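Local coordinates for protein synthesis inhibitor I (Hordeum vulgare, PDB 4FBB) that belongs to the ribosome-inactivating protein family, and holds an adenine in a pocket between its mixed sheet and its helices, at residues E90-S95 / T144-R149; V132-Q137 / V167-L172; T178-V183 / N253-L258. The protein carries 3 engineered substitutions. All blocks are in the same frame, centred on the assembly; numbering follows the deposited sequence.

Interaction 1 of 3, residues E90-S95 / T144-R149; sequences EGFKSS and TALHGR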
# COMPACT_ATOMS: atom_id res chain seq x y z
N GLU A 90 -5.49 7.51 2.52
CA GLU A 90 -6.02 8.86 2.51
C GLU A 90 -6.62 9.26 3.85
O GLU A 90 -6.74 10.45 4.16
CB GLU A 90 -7.04 9.05 1.38
CG GLU A 90 -6.42 9.15 -0.01
CD GLU A 90 -5.50 10.36 -0.14
OE1 GLU A 90 -5.64 11.30 0.67
OE2 GLU A 90 -4.65 10.37 -1.05
N GLY A 91 -7.00 8.26 4.65
CA GLY A 91 -7.62 8.52 5.93
C GLY A 91 -7.26 7.55 7.05
O GLY A 91 -6.86 6.41 6.80
N PHE A 92 -7.39 8.02 8.29
CA PHE A 92 -7.31 7.13 9.45
C PHE A 92 -8.26 7.58 10.55
O PHE A 92 -8.58 8.77 10.66
CB PHE A 92 -5.88 6.99 9.96
CG PHE A 92 -5.30 8.25 10.55
CD1 PHE A 92 -5.62 8.64 11.85
CD2 PHE A 92 -4.39 9.01 9.84
CE1 PHE A 92 -5.08 9.79 12.40
CE2 PHE A 92 -3.84 10.16 10.38
CZ PHE A 92 -4.18 10.55 11.67
N LYS A 93 -8.69 6.62 11.36
CA LYS A 93 -9.74 6.84 12.34
C LYS A 93 -9.20 6.65 13.76
O LYS A 93 -8.78 5.56 14.14
CB LYS A 93 -10.87 5.84 12.07
CG LYS A 93 -12.09 5.94 12.96
CD LYS A 93 -13.17 5.03 12.39
CE LYS A 93 -14.43 5.01 13.23
NZ LYS A 93 -15.49 4.22 12.54
N SER A 94 -9.20 7.73 14.54
CA SER A 94 -8.72 7.66 15.92
C SER A 94 -9.79 7.10 16.86
O SER A 94 -10.89 6.76 16.43
CB SER A 94 -8.20 9.02 16.39
OG SER A 94 -9.14 10.05 16.16
N SER A 95 -9.45 6.99 18.15
CA SER A 95 -10.33 6.33 19.11
C SER A 95 -11.60 7.10 19.47
O SER A 95 -12.60 6.49 19.88
CB SER A 95 -9.56 5.94 20.38
OG SER A 95 -8.71 6.99 20.83
N THR A 144 -0.43 3.57 18.16
CA THR A 144 -0.85 4.26 19.38
C THR A 144 -1.00 5.77 19.15
O THR A 144 -2.06 6.34 19.41
CB THR A 144 0.14 4.05 20.54
OG1 THR A 144 0.54 2.67 20.59
CG2 THR A 144 -0.49 4.45 21.87
N ALA A 145 0.06 6.40 18.67
CA ALA A 145 0.09 7.84 18.45
C ALA A 145 -1.04 8.35 17.54
O ALA A 145 -1.49 9.49 17.67
CB ALA A 145 1.44 8.25 17.90
N LEU A 146 -1.47 7.50 16.61
CA LEU A 146 -2.53 7.86 15.66
C LEU A 146 -3.88 7.63 16.30
O LEU A 146 -4.77 8.47 16.25
CB LEU A 146 -2.43 6.98 14.42
CG LEU A 146 -2.32 7.64 13.05
CD1 LEU A 146 -0.90 8.11 12.82
CD2 LEU A 146 -2.74 6.66 11.96
N HIS A 147 -4.03 6.46 16.91
CA HIS A 147 -5.29 6.06 17.52
C HIS A 147 -5.58 6.92 18.75
O HIS A 147 -6.73 7.05 19.18
CB HIS A 147 -5.22 4.59 17.92
CG HIS A 147 -6.56 3.95 18.10
ND1 HIS A 147 -6.89 3.23 19.22
CD2 HIS A 147 -7.65 3.90 17.29
CE1 HIS A 147 -8.13 2.76 19.10
NE2 HIS A 147 -8.60 3.16 17.93
N GLY A 148 -4.53 7.52 19.31
CA GLY A 148 -4.65 8.36 20.49
C GLY A 148 -5.02 9.79 20.17
O GLY A 148 -5.31 10.58 21.07
N ARG A 149 -5.01 10.13 18.88
CA ARG A 149 -5.33 11.49 18.43
C ARG A 149 -6.77 11.86 18.78
O ARG A 149 -7.69 11.09 18.53
CB ARG A 149 -5.10 11.60 16.92
CG ARG A 149 -4.84 13.01 16.43
CD ARG A 149 -4.52 13.04 14.95
NE ARG A 149 -4.35 14.41 14.50
CZ ARG A 149 -3.22 15.10 14.65
NH1 ARG A 149 -2.17 14.54 15.22
NH2 ARG A 149 -3.15 16.36 14.22
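S95 grips the backbone carbonyl of H147 with two donors. Its backbone N lies 2.9 Å from H147 O, and its hydroxyl OG lies 2.6 Å from the same H147 O. The hydroxyl lies nearer the line of the C=O bond, at a C=O...donor angle of 159° against 138° for the amide. The S95 OG sits between its own backbone N and carbonyl carbon (chi1 44°), which places both donors on one acceptor. S95 CB then lies over a face of the H147 imidazole, 3.8 Å from the ring centroid, as a CH-pi contact. K93 O meets the edge of that ring in its plane.

S94 brings its CB close to L146 O, but its OG is engaged outside the two segments, by W100 NE1, T98 O and D96 OD1. The polar end of R149 is likewise engaged outside them: NH2 bonds Q160 OE1, and the guanidinium makes a cation-pi contact with W100. Its CD meets the F92 ring at the edge. Over a face of the same ring stands L146 CD2, 3.5 Å from the centroid.

The arrangement is helix-on-sheet packing of the ribosome-inactivating protein fold: the C-terminal end of helix 136-147 is held against the end of strand 89-93.

Interaction 2 of 3, residues V132-Q137 / V167-L172; sequences VALGRQ and VTTLLL. With ADE (adenine), chain E.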
# COMPACT_ATOMS: atom_id res chain seq x y z
N VAL A 132 13.86 5.67 7.65
CA VAL A 132 12.72 5.34 8.50
C VAL A 132 12.86 3.96 9.13
O VAL A 132 13.05 2.96 8.44
CB VAL A 132 11.40 5.39 7.72
CG1 VAL A 132 10.24 5.26 8.67
CG2 VAL A 132 11.30 6.68 6.93
N ALA A 133 12.77 3.90 10.46
CA ALA A 133 12.85 2.63 11.17
C ALA A 133 11.48 1.96 11.24
O ALA A 133 10.49 2.58 11.62
CB ALA A 133 13.41 2.83 12.57
N LEU A 134 11.43 0.68 10.85
CA LEU A 134 10.22 -0.12 10.96
C LEU A 134 10.47 -1.30 11.90
O LEU A 134 11.62 -1.68 12.15
CB LEU A 134 9.80 -0.63 9.59
CG LEU A 134 9.70 0.43 8.49
CD1 LEU A 134 9.37 -0.24 7.18
CD2 LEU A 134 8.65 1.47 8.84
N GLY A 135 9.40 -1.90 12.40
CA GLY A 135 9.51 -3.00 13.34
C GLY A 135 8.24 -3.09 14.16
O GLY A 135 7.35 -2.26 14.02
N ARG A 136 8.17 -4.09 15.04
CA ARG A 136 6.96 -4.33 15.81
C ARG A 136 6.65 -3.15 16.74
O ARG A 136 5.49 -2.75 16.88
CB ARG A 136 7.06 -5.63 16.61
CG ARG A 136 5.75 -6.06 17.24
CD ARG A 136 5.91 -7.29 18.14
NE ARG A 136 6.29 -8.49 17.40
CZ ARG A 136 5.45 -9.22 16.68
NH1 ARG A 136 4.18 -8.86 16.57
NH2 ARG A 136 5.87 -10.32 16.06
N GLN A 137 7.68 -2.61 17.39
CA GLN A 137 7.48 -1.50 18.32
C GLN A 137 7.16 -0.20 17.57
O GLN A 137 6.27 0.55 17.98
CB GLN A 137 8.69 -1.31 19.23
CG GLN A 137 8.36 -0.56 20.51
CD GLN A 137 7.23 -1.22 21.27
OE1 GLN A 137 7.33 -2.38 21.66
NE2 GLN A 137 6.13 -0.49 21.46
N VAL A 167 2.59 7.94 10.06
CA VAL A 167 2.04 7.63 8.75
C VAL A 167 3.11 7.04 7.84
O VAL A 167 2.86 6.05 7.14
CB VAL A 167 1.37 8.86 8.10
CG1 VAL A 167 1.07 8.61 6.62
CG2 VAL A 167 0.08 9.19 8.84
N THR A 168 4.31 7.60 7.87
CA THR A 168 5.43 7.07 7.09
C THR A 168 5.71 5.61 7.47
O THR A 168 6.00 4.78 6.60
CB THR A 168 6.71 7.89 7.28
OG1 THR A 168 6.44 9.27 6.98
CG2 THR A 168 7.81 7.37 6.37
N THR A 169 5.63 5.30 8.76
CA THR A 169 5.86 3.94 9.23
C THR A 169 4.78 2.97 8.72
O THR A 169 5.10 1.90 8.19
CB THR A 169 5.98 3.87 10.77
OG1 THR A 169 4.81 4.44 11.36
CG2 THR A 169 7.21 4.64 11.26
N LEU A 170 3.51 3.33 8.86
CA LEU A 170 2.42 2.46 8.41
C LEU A 170 2.33 2.30 6.89
O LEU A 170 2.03 1.21 6.39
CB LEU A 170 1.06 2.94 8.94
CG LEU A 170 0.87 3.03 10.45
CD1 LEU A 170 -0.58 3.35 10.78
CD2 LEU A 170 1.30 1.73 11.10
N LEU A 171 2.57 3.38 6.14
CA LEU A 171 2.60 3.30 4.68
C LEU A 171 3.58 2.22 4.26
O LEU A 171 3.32 1.43 3.36
CB LEU A 171 3.04 4.63 4.08
CG LEU A 171 2.05 5.79 4.07
CD1 LEU A 171 2.67 6.98 3.36
CD2 LEU A 171 0.76 5.37 3.39
N LEU A 172 4.72 2.19 4.95
CA LEU A 172 5.76 1.24 4.63
C LEU A 172 5.36 -0.17 5.04
O LEU A 172 5.47 -1.09 4.23
CB LEU A 172 7.07 1.67 5.28
CG LEU A 172 7.72 2.83 4.52
CD1 LEU A 172 8.78 3.52 5.36
CD2 LEU A 172 8.31 2.30 3.23
N9 ADE E . 2.97 6.15 -1.29
C8 ADE E . 3.51 7.37 -0.99
N7 ADE E . 2.69 8.16 -0.33
C5 ADE E . 1.54 7.41 -0.20
C6 ADE E . 0.28 7.67 0.40
N6 ADE E . -0.05 8.81 1.00
N1 ADE E . -0.64 6.69 0.34
C2 ADE E . -0.35 5.53 -0.26
N3 ADE E . 0.79 5.17 -0.86
C4 ADE E . 1.69 6.17 -0.79
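Apolar packing within the helical part of the ribosome-inactivating protein fold joins V132 and L134 to T168, T169 and L172. Residues 132-134 lie along one side of helix 157-179. G135 follows as the N-cap of helix 136-147. The contact is buried.

V132 uses both methyl branches. CG2 touches the methyl CG2 of T168 at 3.6 Å, and CG1 faces the methyl CG2 of T169 at 4.0 Å. T168 can offer its methyl because CG2 is anti to the backbone N, while OG1 turns back to bond R164 O in its own helix. T169 OG1 does the same with A166 O. The two threonines therefore meet V132 through carbon, with their hydroxyls satisfied inside the helix.

L134 reaches T169 with one branch and L172 with the other. CD2 rests against the backbone of T169, 3.6 Å from its O. The L134 and L172 side chains meet at about a right angle, and L134 CD1 lies 3.5 Å from L172 CB. L172 CD1 reaches on to V132 CB.

L171 meets the adenine instead. Its CD1 lies 3.8 Å from adenine C5, and its CD2 approaches adenine N1 at 3.6 Å.

Interaction 3 of 3, residues T178-V183 / N253-L258; sequences TRFQTV and NTLGIL. With ADE (adenine), chain E.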
# COMPACT_ATOMS: atom_id res chain seq x y z
N THR A 178 1.99 -4.39 0.90
CA THR A 178 1.01 -5.01 0.00
C THR A 178 1.54 -4.97 -1.43
O THR A 178 1.48 -5.97 -2.15
CB THR A 178 -0.37 -4.32 0.09
OG1 THR A 178 -0.94 -4.53 1.39
CG2 THR A 178 -1.33 -4.87 -0.93
N ARG A 179 2.08 -3.82 -1.84
CA ARG A 179 2.60 -3.67 -3.20
C ARG A 179 3.83 -4.50 -3.52
O ARG A 179 3.98 -4.98 -4.65
CB ARG A 179 2.93 -2.21 -3.48
CG ARG A 179 1.71 -1.32 -3.59
CD ARG A 179 2.11 0.10 -3.31
NE ARG A 179 1.02 1.04 -3.50
CZ ARG A 179 0.98 2.26 -2.96
NH1 ARG A 179 1.99 2.66 -2.19
NH2 ARG A 179 -0.05 3.06 -3.19
N PHE A 180 4.73 -4.67 -2.55
CA PHE A 180 6.00 -5.34 -2.82
C PHE A 180 6.28 -6.51 -1.90
O PHE A 180 6.17 -6.39 -0.68
CB PHE A 180 7.17 -4.34 -2.73
CG PHE A 180 7.05 -3.22 -3.73
CD1 PHE A 180 7.44 -3.40 -5.05
CD2 PHE A 180 6.53 -2.00 -3.34
CE1 PHE A 180 7.31 -2.37 -5.98
CE2 PHE A 180 6.40 -0.97 -4.26
CZ PHE A 180 6.80 -1.16 -5.58
N GLN A 181 6.67 -7.63 -2.50
CA GLN A 181 7.08 -8.82 -1.75
C GLN A 181 8.41 -8.57 -1.06
O GLN A 181 8.70 -9.14 -0.00
CB GLN A 181 7.19 -10.03 -2.68
CG GLN A 181 5.89 -10.40 -3.38
CD GLN A 181 5.93 -11.78 -4.02
OE1 GLN A 181 5.92 -11.93 -5.25
NE2 GLN A 181 5.96 -12.81 -3.18
N THR A 182 9.24 -7.72 -1.65
CA THR A 182 10.49 -7.35 -1.00
C THR A 182 10.21 -6.66 0.33
O THR A 182 10.74 -7.04 1.38
CB THR A 182 11.31 -6.42 -1.87
OG1 THR A 182 10.45 -5.39 -2.34
CG2 THR A 182 11.91 -7.17 -3.04
N VAL A 183 9.37 -5.63 0.28
CA VAL A 183 8.98 -4.91 1.48
C VAL A 183 8.26 -5.80 2.50
O VAL A 183 8.59 -5.77 3.68
CB VAL A 183 8.12 -3.68 1.16
CG1 VAL A 183 7.63 -3.03 2.45
CG2 VAL A 183 8.94 -2.68 0.32
N ASN A 253 9.03 -11.89 -8.65
CA ASN A 253 9.35 -12.13 -7.25
C ASN A 253 9.32 -10.85 -6.43
O ASN A 253 9.25 -10.89 -5.20
CB ASN A 253 10.71 -12.81 -7.10
CG ASN A 253 10.63 -14.29 -7.33
OD1 ASN A 253 9.66 -14.94 -6.92
ND2 ASN A 253 11.65 -14.85 -7.97
N THR A 254 9.40 -9.70 -7.10
CA THR A 254 9.41 -8.42 -6.40
C THR A 254 8.02 -7.83 -6.22
O THR A 254 7.72 -7.28 -5.17
CB THR A 254 10.32 -7.40 -7.12
OG1 THR A 254 11.66 -7.94 -7.19
CG2 THR A 254 10.32 -6.07 -6.40
N LEU A 255 7.17 -7.93 -7.24
CA LEU A 255 5.83 -7.35 -7.17
C LEU A 255 4.87 -8.18 -6.31
O LEU A 255 4.67 -9.37 -6.55
CB LEU A 255 5.25 -7.16 -8.59
CG LEU A 255 5.96 -6.04 -9.37
CD1 LEU A 255 5.87 -6.26 -10.87
CD2 LEU A 255 5.38 -4.67 -8.99
N GLY A 256 4.32 -7.52 -5.29
CA GLY A 256 3.22 -8.05 -4.50
C GLY A 256 1.92 -8.03 -5.28
O GLY A 256 1.27 -9.07 -5.45
N ILE A 257 1.55 -6.85 -5.76
CA ILE A 257 0.41 -6.72 -6.67
C ILE A 257 0.72 -5.55 -7.60
O ILE A 257 1.31 -4.57 -7.16
CB ILE A 257 -0.92 -6.52 -5.90
CG1 ILE A 257 -2.10 -6.33 -6.85
CG2 ILE A 257 -0.82 -5.35 -4.91
CD1 ILE A 257 -3.43 -6.40 -6.14
N LEU A 258 0.39 -5.68 -8.89
CA LEU A 258 0.77 -4.66 -9.88
C LEU A 258 -0.26 -3.54 -9.94
O LEU A 258 -1.45 -3.80 -9.80
CB LEU A 258 0.94 -5.26 -11.28
CG LEU A 258 2.19 -6.05 -11.67
CD1 LEU A 258 2.18 -7.42 -11.01
CD2 LEU A 258 2.30 -6.19 -13.18
N9 ADE E . 2.97 6.15 -1.29
C8 ADE E . 3.51 7.37 -0.99
N7 ADE E . 2.69 8.16 -0.33
C5 ADE E . 1.54 7.41 -0.20
C6 ADE E . 0.28 7.67 0.40
N6 ADE E . -0.05 8.81 1.00
N1 ADE E . -0.64 6.69 0.34
C2 ADE E . -0.35 5.53 -0.26
N3 ADE E . 0.79 5.17 -0.86
C4 ADE E . 1.69 6.17 -0.79
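Backbone hydrogen bonds join R179 and Q181 to T254, G256 and I257. R179 O accepts two donors. G256 N is 2.6 Å from R179 O, and I257 N is a longer 3.3 Å from the same R179 O. Both come from one face of the carbonyl, well above its plane, with G256 N 42° out. In the other direction, Q181 N gives a bond of 2.9 Å to T254 O. F180 and L255 form a single beta bridge between these bonds.

Two CA-H...O contacts add to them: G256 CA lies 3.6 Å from T178 O, and F180 CA lies 3.5 Å from T254 O. The same T254 O stands at the edge of the F180 ring. G256 packs directly against the backbone of T178 and R179.

This is the break between helices 157-179 and 181-190 in the ribosome-inactivating protein fold. F180 leaves helical geometry and is the N-cap of the second helix. The chain following helix 248-254 pairs with that break.

Apolar contacts flank the bridge. T178 and I257 lie side by side, pointing the same way, and meet through their CG2 methyls. T182 CG2 meets T254 CG2 at 3.9 Å. F180 CE1 approaches L255 CD2.

Polar contacts to the ligand come from R179. Its chain runs extended from CG to NE and brings the guanidinium to the adenine. R179 NH1 and NH2 both donate hydrogen bonds to adenine N3, at 3.1 and 3.3 Å. N3 lies at the guanidinium edge, in its plane. E176 forms a salt bridge with NH1, and N86 O accepts from NH2.

Interactions 1 and 2 share helix 136-147, one at its C-terminal end and the other in the residues that lead into it. Their centres are 15 Å apart, and L146 packs on L170 and V167 between them. Along the chain their segments alternate. Interactions 2 and 3 share helix 157-179, have centres 17 Å apart, and touch where L172 O meets V183 CG1. Interaction 3 opens after the other two have closed. Its centre is 26 Å from that of interaction 1, across the centre of the chain. Helix 157-179 thus carries interaction 2 in its middle and interaction 3 at its C-terminal end, and it presents L171 and R179 to the same adenine.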